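Local coordinates for protein L-lactate dehydrogenase (Trichomonas vaginalis, PDB 4UUL) that is a trichomonad lactate dehydrogenase of the malate dehydrogenase type 2 family, an NAD-dependent enzyme that probably interconverts a 2-keto acid and its 2-hydroxy acid, at residues L8-G14 with H38-I42; I80-V86 with V123-G129; E149-L154 with H251-W255. The protein carries 1 engineered substitution. One frame throughout, in Å; residues are numbered along the deposited sequence. Where two conformers were deposited one is given.

Interaction 1 of 3, residues L8-G14 with H38-I42; sequences LITGAAG and HLLDI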
loop_
_atom_site.group_PDB
_atom_site.type_symbol
_atom_site.label_atom_id
_atom_site.label_comp_id
_atom_site.label_asym_id
_atom_site.label_seq_id
_atom_site.Cartn_x
_atom_site.Cartn_y
_atom_site.Cartn_z
ATOM N N LEU B 8 2.111 0.808 -16.912
ATOM C CA LEU B 8 2.483 -0.604 -16.954
ATOM C C LEU B 8 3.221 -0.997 -15.667
ATOM O O LEU B 8 4.115 -0.297 -15.204
ATOM C CB LEU B 8 3.405 -0.874 -18.139
ATOM C CG LEU B 8 4.096 -2.231 -18.175
ATOM C CD1 LEU B 8 3.107 -3.403 -18.262
ATOM C CD2 LEU B 8 5.085 -2.297 -19.305
ATOM N N ILE B 9 2.858 -2.153 -15.118
ATOM C CA ILE B 9 3.612 -2.833 -14.073
ATOM C C ILE B 9 3.905 -4.245 -14.555
ATOM O O ILE B 9 2.987 -4.979 -14.874
ATOM C CB ILE B 9 2.835 -2.900 -12.729
ATOM C CG1 ILE B 9 2.431 -1.490 -12.272
ATOM C CG2 ILE B 9 3.660 -3.623 -11.688
ATOM C CD1 ILE B 9 1.409 -1.519 -11.127
ATOM N N THR B 10 5.194 -4.584 -14.703
ATOM C CA THR B 10 5.581 -5.938 -15.034
ATOM C C THR B 10 5.741 -6.760 -13.780
ATOM O O THR B 10 5.865 -6.220 -12.684
ATOM C CB THR B 10 6.883 -5.988 -15.882
ATOM O OG1 THR B 10 7.942 -5.570 -15.040
ATOM C CG2 THR B 10 6.729 -5.144 -17.110
ATOM N N GLY B 11 5.725 -8.090 -13.894
ATOM C CA GLY B 11 5.732 -8.910 -12.675
ATOM C C GLY B 11 4.559 -8.604 -11.764
ATOM O O GLY B 11 4.663 -8.667 -10.539
ATOM N N ALA B 12 3.425 -8.245 -12.366
ATOM C CA ALA B 12 2.349 -7.619 -11.608
ATOM C C ALA B 12 1.736 -8.489 -10.545
ATOM O O ALA B 12 1.122 -7.951 -9.646
ATOM C CB ALA B 12 1.295 -7.051 -12.537
ATOM N N ALA B 13 1.873 -9.800 -10.668
ATOM C CA ALA B 13 1.300 -10.720 -9.695
ATOM C C ALA B 13 2.111 -10.870 -8.418
ATOM O O ALA B 13 1.672 -11.483 -7.461
ATOM C CB ALA B 13 1.089 -12.067 -10.330
ATOM N N GLY B 14 3.311 -10.325 -8.395
ATOM C CA GLY B 14 4.132 -10.448 -7.218
ATOM C C GLY B 14 3.759 -9.478 -6.137
ATOM O O GLY B 14 2.834 -8.659 -6.286
ATOM N N HIS B 38 -1.909 -1.409 -16.874
ATOM C CA HIS B 38 -1.511 -2.568 -17.692
ATOM C C HIS B 38 -0.677 -3.463 -16.787
ATOM O O HIS B 38 0.351 -3.032 -16.260
ATOM C CB HIS B 38 -0.697 -2.123 -18.880
ATOM C CG HIS B 38 -1.425 -1.239 -19.836
ATOM N ND1 HIS B 38 -1.625 -1.586 -21.153
ATOM C CD2 HIS B 38 -1.944 0.008 -19.707
ATOM C CE1 HIS B 38 -2.256 -0.606 -21.780
ATOM N NE2 HIS B 38 -2.486 0.365 -20.923
ATOM N N LEU B 39 -1.177 -4.677 -16.541
ATOM C CA LEU B 39 -0.621 -5.576 -15.539
ATOM C C LEU B 39 -0.122 -6.823 -16.241
ATOM O O LEU B 39 -0.917 -7.649 -16.711
ATOM C CB LEU B 39 -1.693 -5.908 -14.495
ATOM C CG LEU B 39 -2.298 -4.686 -13.814
ATOM C CD1 LEU B 39 -3.489 -5.075 -12.986
ATOM C CD2 LEU B 39 -1.281 -4.034 -12.895
ATOM N N LEU B 40 1.208 -6.949 -16.376
ATOM C CA LEU B 40 1.830 -8.008 -17.140
ATOM C C LEU B 40 2.467 -9.034 -16.239
ATOM O O LEU B 40 3.175 -8.690 -15.287
ATOM C CB LEU B 40 2.888 -7.427 -18.085
ATOM C CG LEU B 40 3.706 -8.392 -18.933
ATOM C CD1 LEU B 40 2.829 -9.137 -19.935
ATOM C CD2 LEU B 40 4.872 -7.678 -19.640
ATOM N N ASP B 41 2.229 -10.315 -16.542
ATOM C CA ASP B 41 2.958 -11.398 -15.878
ATOM C C ASP B 41 2.943 -12.626 -16.795
ATOM O O ASP B 41 2.533 -12.513 -17.940
ATOM C CB ASP B 41 2.448 -11.644 -14.444
ATOM C CG ASP B 41 3.534 -12.048 -13.465
ATOM O OD1 ASP B 41 4.419 -12.835 -13.853
ATOM O OD2 ASP B 41 3.518 -11.536 -12.315
ATOM N N ILE B 42 3.462 -13.737 -16.308
ATOM C CA ILE B 42 3.589 -14.929 -17.106
ATOM C C ILE B 42 2.420 -15.872 -16.844
ATOM O O ILE B 42 1.740 -15.761 -15.825
ATOM C CB ILE B 42 4.899 -15.641 -16.833
ATOM C CG1 ILE B 42 5.049 -15.985 -15.357
ATOM C CG2 ILE B 42 6.074 -14.799 -17.359
ATOM C CD1 ILE B 42 6.221 -16.984 -15.118
#

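Interaction 2 of 3, residues I80-V86 with V123-G129; sequences IDCAFLV and VKVLVIG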
loop_
_atom_site.group_PDB
_atom_site.type_symbol
_atom_site.label_atom_id
_atom_site.label_comp_id
_atom_site.label_asym_id
_atom_site.label_seq_id
_atom_site.Cartn_x
_atom_site.Cartn_y
_atom_site.Cartn_z
ATOM N N ILE B 80 1.415 3.123 -23.525
ATOM C CA ILE B 80 1.670 3.465 -22.134
ATOM C C ILE B 80 2.373 4.808 -21.971
ATOM O O ILE B 80 3.199 5.184 -22.802
ATOM C CB ILE B 80 2.372 2.332 -21.362
ATOM C CG1 ILE B 80 3.752 2.020 -21.964
ATOM C CG2 ILE B 80 1.455 1.106 -21.314
ATOM C CD1 ILE B 80 4.579 1.151 -21.070
ATOM N N ASP B 81 2.078 5.490 -20.861
ATOM C CA ASP B 81 2.712 6.743 -20.438
ATOM C C ASP B 81 3.913 6.530 -19.493
ATOM O O ASP B 81 4.849 7.302 -19.475
ATOM C CB ASP B 81 1.692 7.612 -19.715
ATOM C CG ASP B 81 0.592 8.080 -20.651
ATOM O OD1 ASP B 81 0.860 8.952 -21.492
ATOM O OD2 ASP B 81 -0.517 7.564 -20.540
ATOM N N CYS B 82 3.850 5.488 -18.690
ATOM C CA CYS B 82 4.981 5.140 -17.826
ATOM C C CYS B 82 4.994 3.628 -17.519
ATOM O O CYS B 82 3.983 2.940 -17.733
ATOM C CB CYS B 82 5.083 6.006 -16.560
ATOM S SG CYS B 82 3.785 5.704 -15.357
ATOM N N ALA B 83 6.140 3.130 -17.053
ATOM C CA ALA B 83 6.298 1.744 -16.779
ATOM C C ALA B 83 7.160 1.543 -15.570
ATOM O O ALA B 83 8.199 2.181 -15.378
ATOM C CB ALA B 83 6.981 1.043 -17.970
ATOM N N PHE B 84 6.731 0.588 -14.743
ATOM C CA PHE B 84 7.488 0.083 -13.600
ATOM C C PHE B 84 7.962 -1.321 -13.991
ATOM O O PHE B 84 7.173 -2.281 -13.984
ATOM C CB PHE B 84 6.607 0.036 -12.364
ATOM C CG PHE B 84 6.177 1.389 -11.870
ATOM C CD1 PHE B 84 5.054 2.028 -12.388
ATOM C CD2 PHE B 84 6.898 2.021 -10.872
ATOM C CE1 PHE B 84 4.665 3.250 -11.922
ATOM C CE2 PHE B 84 6.465 3.276 -10.401
ATOM C CZ PHE B 84 5.348 3.864 -10.937
ATOM N N LEU B 85 9.254 -1.415 -14.356
ATOM C CA LEU B 85 9.818 -2.705 -14.813
ATOM C C LEU B 85 10.340 -3.424 -13.576
ATOM O O LEU B 85 11.533 -3.349 -13.215
ATOM C CB LEU B 85 10.890 -2.497 -15.867
ATOM C CG LEU B 85 10.430 -1.861 -17.146
ATOM C CD1 LEU B 85 11.543 -1.860 -18.145
ATOM C CD2 LEU B 85 9.159 -2.412 -17.765
ATOM N N VAL B 86 9.429 -4.133 -12.921
ATOM C CA VAL B 86 9.710 -4.837 -11.673
ATOM C C VAL B 86 10.249 -6.230 -11.936
ATOM O O VAL B 86 11.165 -6.698 -11.260
ATOM C CB VAL B 86 8.405 -4.966 -10.846
ATOM C CG1 VAL B 86 8.582 -5.824 -9.618
ATOM C CG2 VAL B 86 7.944 -3.549 -10.479
ATOM N N VAL B 123 7.039 7.873 -23.093
ATOM C CA VAL B 123 7.003 6.951 -21.954
ATOM C C VAL B 123 8.164 7.175 -20.978
ATOM O O VAL B 123 9.311 7.340 -21.394
ATOM C CB VAL B 123 6.972 5.447 -22.433
ATOM C CG1 VAL B 123 8.262 5.077 -23.179
ATOM C CG2 VAL B 123 6.669 4.448 -21.314
ATOM N N LYS B 124 7.881 7.101 -19.688
ATOM C CA LYS B 124 8.898 7.130 -18.661
ATOM C C LYS B 124 9.029 5.719 -18.054
ATOM O O LYS B 124 8.108 5.211 -17.398
ATOM C CB LYS B 124 8.565 8.192 -17.584
ATOM C CG LYS B 124 8.649 9.600 -18.166
ATOM C CD LYS B 124 8.445 10.739 -17.227
ATOM C CE LYS B 124 8.983 12.011 -17.886
ATOM N NZ LYS B 124 8.948 13.120 -17.016
ATOM N N VAL B 125 10.187 5.125 -18.257
ATOM C CA VAL B 125 10.465 3.755 -17.922
ATOM C C VAL B 125 11.399 3.738 -16.710
ATOM O O VAL B 125 12.539 4.167 -16.780
ATOM C CB VAL B 125 11.159 3.019 -19.089
ATOM C CG1 VAL B 125 11.411 1.566 -18.754
ATOM C CG2 VAL B 125 10.354 3.181 -20.354
ATOM N N LEU B 126 10.875 3.231 -15.594
ATOM C CA LEU B 126 11.608 3.058 -14.358
ATOM C C LEU B 126 11.967 1.589 -14.176
ATOM O O LEU B 126 11.094 0.736 -13.999
ATOM C CB LEU B 126 10.775 3.533 -13.189
ATOM C CG LEU B 126 11.404 3.339 -11.809
ATOM C CD1 LEU B 126 12.803 3.963 -11.706
ATOM C CD2 LEU B 126 10.502 3.904 -10.729
ATOM N N VAL B 127 13.255 1.297 -14.219
ATOM C CA VAL B 127 13.753 -0.070 -14.096
ATOM C C VAL B 127 14.076 -0.370 -12.649
ATOM O O VAL B 127 14.861 0.325 -11.992
ATOM C CB VAL B 127 14.991 -0.271 -14.986
ATOM C CG1 VAL B 127 15.451 -1.703 -14.903
ATOM C CG2 VAL B 127 14.668 0.142 -16.398
ATOM N N ILE B 128 13.425 -1.417 -12.131
ATOM C CA ILE B 128 13.519 -1.823 -10.751
ATOM C C ILE B 128 14.148 -3.188 -10.609
ATOM O O ILE B 128 15.013 -3.385 -9.740
ATOM C CB ILE B 128 12.140 -1.794 -10.102
ATOM C CG1 ILE B 128 11.591 -0.346 -10.150
ATOM C CG2 ILE B 128 12.162 -2.322 -8.673
ATOM C CD1 ILE B 128 10.131 -0.205 -9.961
ATOM N N GLY B 129 13.766 -4.128 -11.447
ATOM C CA GLY B 129 14.309 -5.488 -11.365
ATOM C C GLY B 129 15.825 -5.501 -11.524
ATOM O O GLY B 129 16.382 -4.817 -12.355
#

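Interaction 3 of 3, residues E149-L154 with H251-W255; sequences ENFSSL and HMKAW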
loop_
_atom_site.group_PDB
_atom_site.type_symbol
_atom_site.label_atom_id
_atom_site.label_comp_id
_atom_site.label_asym_id
_atom_site.label_seq_id
_atom_site.Cartn_x
_atom_site.Cartn_y
_atom_site.Cartn_z
ATOM N N GLU B 149 16.269 9.994 -22.307
ATOM C CA GLU B 149 15.339 10.652 -21.413
ATOM C C GLU B 149 14.146 9.772 -21.015
ATOM O O GLU B 149 13.427 10.078 -20.073
ATOM C CB GLU B 149 14.860 11.939 -22.100
ATOM C CG GLU B 149 15.933 13.040 -22.253
ATOM C CD GLU B 149 17.125 12.686 -23.182
ATOM O OE1 GLU B 149 16.930 12.081 -24.276
ATOM O OE2 GLU B 149 18.264 13.026 -22.770
ATOM N N ASN B 150 13.918 8.693 -21.756
ATOM C CA ASN B 150 12.832 7.791 -21.435
ATOM C C ASN B 150 13.136 6.770 -20.329
ATOM O O ASN B 150 12.228 6.038 -19.943
ATOM C CB ASN B 150 12.379 7.010 -22.676
ATOM C CG ASN B 150 11.803 7.897 -23.790
ATOM O OD1 ASN B 150 12.482 8.182 -24.765
ATOM N ND2 ASN B 150 10.565 8.325 -23.637
ATOM N N PHE B 151 14.377 6.730 -19.842
ATOM C CA PHE B 151 14.817 5.630 -18.963
ATOM C C PHE B 151 15.478 6.102 -17.700
ATOM O O PHE B 151 16.300 7.012 -17.709
ATOM C CB PHE B 151 15.851 4.755 -19.706
ATOM C CG PHE B 151 15.251 3.990 -20.858
ATOM C CD1 PHE B 151 14.674 2.752 -20.664
ATOM C CD2 PHE B 151 15.232 4.525 -22.128
ATOM C CE1 PHE B 151 14.079 2.068 -21.707
ATOM C CE2 PHE B 151 14.624 3.842 -23.209
ATOM C CZ PHE B 151 14.061 2.610 -22.986
ATOM N N SER B 152 15.196 5.397 -16.609
ATOM C CA SER B 152 15.934 5.580 -15.372
ATOM C C SER B 152 15.841 4.298 -14.543
ATOM O O SER B 152 15.013 3.447 -14.848
ATOM C CB SER B 152 15.457 6.812 -14.601
ATOM O OG SER B 152 14.144 6.664 -14.152
ATOM N N SER B 153 16.667 4.222 -13.509
ATOM C CA SER B 153 16.675 3.097 -12.610
ATOM C C SER B 153 16.581 3.562 -11.169
ATOM O O SER B 153 16.853 4.712 -10.833
ATOM C CB SER B 153 17.900 2.213 -12.811
ATOM O OG SER B 153 19.128 2.841 -12.467
ATOM N N LEU B 154 16.059 2.683 -10.307
ATOM C CA LEU B 154 15.693 3.027 -8.951
ATOM C C LEU B 154 16.836 2.889 -7.950
ATOM O O LEU B 154 17.193 1.771 -7.604
ATOM C CB LEU B 154 14.517 2.127 -8.504
ATOM C CG LEU B 154 13.918 2.494 -7.165
ATOM C CD1 LEU B 154 13.286 3.864 -7.197
ATOM C CD2 LEU B 154 12.900 1.492 -6.730
ATOM N N HIS B 251 9.998 7.986 -6.759
ATOM C CA HIS B 251 10.811 8.309 -7.921
ATOM C C HIS B 251 9.937 8.684 -9.093
ATOM O O HIS B 251 10.150 9.722 -9.734
ATOM C CB HIS B 251 11.675 7.077 -8.258
ATOM C CG HIS B 251 12.547 7.203 -9.470
ATOM N ND1 HIS B 251 13.889 6.900 -9.468
ATOM C CD2 HIS B 251 12.236 7.478 -10.773
ATOM C CE1 HIS B 251 14.373 7.023 -10.676
ATOM N NE2 HIS B 251 13.392 7.355 -11.501
ATOM N N MET B 252 8.945 7.852 -9.417
ATOM C CA MET B 252 8.107 8.142 -10.574
ATOM C C MET B 252 7.337 9.459 -10.401
ATOM O O MET B 252 7.222 10.224 -11.358
ATOM C CB MET B 252 7.169 6.990 -10.874
ATOM C CG MET B 252 6.421 7.163 -12.211
ATOM S SD MET B 252 7.467 7.010 -13.667
ATOM C CE MET B 252 7.530 5.204 -13.806
ATOM N N LYS B 253 6.799 9.721 -9.217
ATOM C CA LYS B 253 6.059 10.946 -9.010
ATOM C C LYS B 253 6.952 12.174 -9.192
ATOM O O LYS B 253 6.543 13.173 -9.806
ATOM C CB LYS B 253 5.420 10.904 -7.612
ATOM C CG LYS B 253 4.389 12.005 -7.386
ATOM C CD LYS B 253 3.792 11.910 -6.010
ATOM C CE LYS B 253 2.702 12.930 -5.811
ATOM N NZ LYS B 253 1.969 12.616 -4.552
ATOM N N ALA B 254 8.178 12.095 -8.681
ATOM C CA ALA B 254 9.143 13.169 -8.888
ATOM C C ALA B 254 9.467 13.330 -10.391
ATOM O O ALA B 254 9.537 14.450 -10.891
ATOM C CB ALA B 254 10.409 12.886 -8.147
ATOM N N TRP B 255 9.671 12.222 -11.081
ATOM C CA TRP B 255 9.984 12.236 -12.510
ATOM C C TRP B 255 8.866 12.854 -13.328
ATOM O O TRP B 255 9.099 13.549 -14.324
ATOM C CB TRP B 255 10.282 10.810 -12.981
ATOM C CG TRP B 255 10.967 10.688 -14.283
ATOM C CD1 TRP B 255 11.491 11.676 -15.063
ATOM C CD2 TRP B 255 11.242 9.448 -14.949
ATOM N NE1 TRP B 255 12.061 11.107 -16.190
ATOM C CE2 TRP B 255 11.956 9.754 -16.121
ATOM C CE3 TRP B 255 10.960 8.111 -14.652
ATOM C CZ2 TRP B 255 12.402 8.765 -16.988
ATOM C CZ3 TRP B 255 11.390 7.118 -15.516
ATOM C CH2 TRP B 255 12.117 7.457 -16.678
HETATM O O HOH W 1 14.458 11.548 -17.927
#

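Interaction 1 of 3, residues L8-G14 with H38-I42
His38 pairs with Leu8 late in two neighbouring parallel strands: its carbonyl O accepts Ile9 N at 2.9 Å, and Leu8 CD1 lies 3.4 Å from the same His38 O. The imidazole turns to partners beyond the two segments, NE2 bonding to His6 ND1 and ND1 to the carbonyl of Ala75. Leu39 takes the opposite face of the sheet. Its CB rests 3.8 Å from Ala12 CB, and its CD2 lies beside Ile9 CD1, both side chains running the same way; Leu39 also touches helix 46-57. Leu40 returns to the face of Leu8. Its N bonds to Ile9 O, its CB packs on Leu8 CD1 at 4.0 Å and its CD2 on Thr10 CG2. The strands belong to the first beta-alpha-beta unit of a Rossmann fold, and 11-14 is the glycine-rich turn after the first strand, a type I turn predicted to bind NAD. Leu40 O reaches into that turn and takes Ala12 N at 3.0 Å. Asp41, an NADH-binding residue just past the second strand, swings its carboxylate over Gly11. Asp41 OD2 receives Ala13 N at 2.9 Å through its anti lone pair, with Ala13 CB 3.2 Å away. Asp41 OD1 uses its own anti lone pair for Ile42 N, 2.8 Å away, which leaves the carboxylate gripped at both oxygens and its rotation fixed.

Interaction 2 of 3, residues I80-V86 with V123-G129
Leu85 and Val125 interlock on one face of two parallel strands, 82-85 and 124-127, which helix 97-118 connects as a beta-alpha-beta crossover in the Rossmann domain. The strand axes come within 4.6 Å at 11°. Backbone bonds alternate between them: Asp81 O takes Lys124 N, Lys124 O takes Ala83 N, Ala83 O takes Leu126 N, and Leu126 O takes Leu85 N.

From CB outward, Leu85 works its way across the partner strand. CB lies 3.7 Å from Leu126 O; CG, set anti to the carbonyl carbon (chi1 -63°), comes to Val125 CG1 at 3.9 Å. The tip methyl CD1 then presses on that same Val125 CG1 at 3.5 Å, tighter than ordinary van der Waals contact, and also reaches Val127 CG2. Phe108 and Thr111 of helix 97-118 touch this leucine from outside the pair.

The other face carries Phe84, whose CD2 touches Leu126 CD2 and, at the ring edge near its plane, Ile128 CD1 at 4.0 Å. That methyl of Ile128 lies equally near Val86 CG2, the valine and isoleucine running side by side. Met252 of helix 242-257 adjoins both Phe84 and Leu126, placing this face against the C-terminal domain. Ile128 is an NADH-binding residue, while Gly129 is predicted to bind NAD, so the loop just after strand 124-127 carries part of the cofactor site.

Here the two segments close on one acceptor. Leu85 is the central residue of an inverse gamma turn, and its O takes Ile128 N at 2.9 Å from above the carbonyl plane and Gly129 N at 3.0 Å in that plane.

Interaction 3 of 3, residues E149-L154 with H251-W255
Ser152 lies over one face of the Trp255 indole: its CB sits 4.3 Å from the centroid of the six-membered ring, 22° off the normal, a CH-pi contact. Its OG rides above the same face, offset toward the rim, 3.1 Å from Trp255 CZ3. With chi1 at 66°, OG stands between the backbone N and the carbonyl carbon, where it also meets the imidazole of His251. OG and His251 NE2 are hydrogen-bonded at 2.8 Å, the oxygen approaching at the ring edge near its plane. The serine is thus held between two aromatic side chains that lie one helical turn apart, linked along the helix by the bond from Trp255 N to His251 O.

The far edge of the indole meets the backbone before the strand. Glu149 O lies near the ring plane, 3.5 Å from Trp255 CZ2, and Asn150 O approaches CH2. A water bridges the indole nitrogen to the 3-10 segment that precedes the strand, accepting from Trp255 NE1 at 3.0 Å and donating to Glu149 O at 2.8 Å. Toward the other end, Leu154 CD1 touches His251 CB at 3.7 Å, the leucine and histidine side chains lying antiparallel alongside one another, and Ser153 O comes near His251 CE1.

The contact joins strand 151-153, at one edge of the Rossmann sheet, to helix 242-257 of the C-terminal domain. Leu154 is an NADH-binding residue at the cofactor end of that strand. Either Ser152 OG or His251 NE2 could be the donor in the bond between them, whereas the water bridge has a fixed direction, from indole N-H to water to carbonyl.

In the fold
The three contacts follow one another across a single parallel sheet. Interactions 1 and 2, with centres about 11 Å apart, meet where strands 5-10 and 82-85 pair: Leu8 O lies 2.8 Å from Phe84 N and Leu8 N 3.0 Å from Cys82 O, both probable hydrogen bonds. Interactions 2 and 3 are nearer, about 8 Å between centres; Lys124 NZ reaches Trp255 O at 2.7 Å and Asn150 ND2 reaches Val123 O at 2.8 Å. Interactions 1 and 3 do not touch. Each carries part of the NADH site, through Asp41, Ile128 and Leu154 respectively, although no cofactor is bound to this chain.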